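Local coordinates for hypothetical protein (Mesorhizobium loti, PDB 2O2X) that removes the C-7 phosphate of D-glycero-beta-D-manno-heptose 1,7-bisphosphate, a magnesium-dependent step in nucleotide-activated heptose biosynthesis, at residues D37-I42 against V77-S82. Sequence-based numbering, arbitrary orientation.
Sequences DRDGTI and VVTNQS
R38 CB rests 3.8 Å from V77 CG1, and I42 CD1 lies equally near V77 CG2, so both valine methyls are used in the apolar, tightly packed end of this contact. Toward Q81 the packing gives way to polar groups and four ordered waters. Q81 NE2 donates to T79 OG1 at 2.9 Å, almost in its amide plane, and to D39 OD2 at 3.0 Å, less straight (136°) and tilted from that plane. The same nitrogen lies 3.6 Å above the R38 guanidinium plane, offset toward its rim, while R38 NH2 meets D39 OD1 edge-on at 2.7 Å, on the syn side. With D39 CG anti to its carbonyl carbon (chi1 -60°), the carboxylate spans R38 and Q81. Replacing D39 by alanine would probably leave R38 without its salt-bridge mate and Q81 NE2 with T79 OG1 alone of its two acceptors. Water 1 joins D37 OD1 to N80 N, and K137 salt-bridges D37 OD1 and binds V78 O. Water 2 accepts from D39 N and lies 2.6 Å from both D37 OD1 and T79 OG1. By similarity D37, D39 and T79 are nucleophile, proton donor and phosphoryl-stabilising residue, consistent with this HAD phosphatase handling phosphate on the watery side.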
# COMPACT_ATOMS: atom_id res chain seq x y z
N ASP A 37 -0.90 1.37 -2.22
CA ASP A 37 -1.53 2.48 -1.50
C ASP A 37 -3.01 2.09 -1.24
O ASP A 37 -3.53 1.14 -1.86
CB ASP A 37 -1.42 3.76 -2.36
CG ASP A 37 -1.90 5.02 -1.61
OD1 ASP A 37 -1.92 5.07 -0.38
OD2 ASP A 37 -2.22 6.00 -2.30
N ARG A 38 -3.70 2.79 -0.33
CA ARG A 38 -5.07 2.46 -0.01
C ARG A 38 -6.05 3.44 -0.70
O ARG A 38 -6.73 3.04 -1.66
CB ARG A 38 -5.30 2.36 1.50
CG ARG A 38 -6.52 1.48 1.82
CD ARG A 38 -7.06 1.72 3.23
NE ARG A 38 -7.75 3.00 3.28
CZ ARG A 38 -8.05 3.65 4.40
NH1 ARG A 38 -7.74 3.14 5.59
NH2 ARG A 38 -8.64 4.82 4.31
N ASP A 39 -6.13 4.68 -0.25
CA ASP A 39 -7.11 5.64 -0.77
C ASP A 39 -6.73 6.06 -2.18
O ASP A 39 -5.67 6.69 -2.38
CB ASP A 39 -7.18 6.85 0.16
CG ASP A 39 -7.59 6.50 1.58
OD1 ASP A 39 -8.64 5.87 1.77
OD2 ASP A 39 -6.86 6.90 2.51
N GLY A 40 -7.60 5.78 -3.14
CA GLY A 40 -7.31 6.01 -4.55
C GLY A 40 -6.81 4.80 -5.33
O GLY A 40 -6.68 4.83 -6.57
N THR A 41 -6.58 3.69 -4.62
CA THR A 41 -6.00 2.49 -5.21
C THR A 41 -6.88 1.29 -4.89
O THR A 41 -7.52 0.73 -5.79
CB THR A 41 -4.53 2.29 -4.75
OG1 THR A 41 -3.74 3.38 -5.24
CG2 THR A 41 -3.92 1.01 -5.28
N ILE A 42 -7.01 0.94 -3.60
CA ILE A 42 -7.90 -0.09 -3.15
C ILE A 42 -9.31 0.41 -2.97
O ILE A 42 -10.25 -0.28 -3.37
CB ILE A 42 -7.37 -0.70 -1.82
CG1 ILE A 42 -6.01 -1.35 -2.04
CG2 ILE A 42 -8.38 -1.70 -1.24
CD1 ILE A 42 -5.35 -1.79 -0.74
N VAL A 77 -0.22 -3.05 2.47
CA VAL A 77 -0.86 -1.73 2.32
C VAL A 77 0.05 -0.71 2.98
O VAL A 77 0.42 -0.89 4.13
CB VAL A 77 -2.25 -1.71 2.94
CG1 VAL A 77 -2.86 -0.29 2.83
CG2 VAL A 77 -3.16 -2.75 2.26
N VAL A 78 0.40 0.34 2.26
CA VAL A 78 1.27 1.42 2.79
C VAL A 78 0.54 2.74 2.51
O VAL A 78 0.34 3.13 1.36
CB VAL A 78 2.71 1.43 2.20
CG1 VAL A 78 3.48 0.28 2.77
CG2 VAL A 78 2.70 1.37 0.66
N THR A 79 0.07 3.40 3.57
CA THR A 79 -0.87 4.52 3.39
C THR A 79 -0.47 5.70 4.26
O THR A 79 -0.22 5.54 5.45
CB THR A 79 -2.34 4.09 3.68
OG1 THR A 79 -3.23 5.21 3.61
CG2 THR A 79 -2.52 3.46 5.03
N ASN A 80 -0.44 6.90 3.67
CA ASN A 80 -0.33 8.13 4.42
C ASN A 80 -1.75 8.54 4.85
O ASN A 80 -2.69 8.56 4.06
CB ASN A 80 0.22 9.30 3.60
CG ASN A 80 1.72 9.19 3.23
OD1 ASN A 80 2.48 8.38 3.77
ND2 ASN A 80 2.17 10.08 2.32
N GLN A 81 -1.90 8.85 6.13
CA GLN A 81 -3.15 9.29 6.73
C GLN A 81 -2.96 10.65 7.38
O GLN A 81 -3.09 10.80 8.62
CB GLN A 81 -3.63 8.22 7.72
CG GLN A 81 -4.01 6.89 7.05
CD GLN A 81 -5.33 6.96 6.32
OE1 GLN A 81 -6.31 7.51 6.84
NE2 GLN A 81 -5.37 6.39 5.12
N SER A 82 -2.68 11.66 6.56
CA SER A 82 -2.37 13.00 7.08
C SER A 82 -3.54 13.63 7.80
O SER A 82 -3.33 14.53 8.61
CB SER A 82 -1.93 13.92 5.95
OG SER A 82 -3.03 14.24 5.11
O HOH W 1 -0.98 7.66 0.83
O HOH W 2 -3.91 5.87 1.16
O HOH W 3 -8.60 6.07 7.00
O HOH W 4 -4.56 8.32 2.09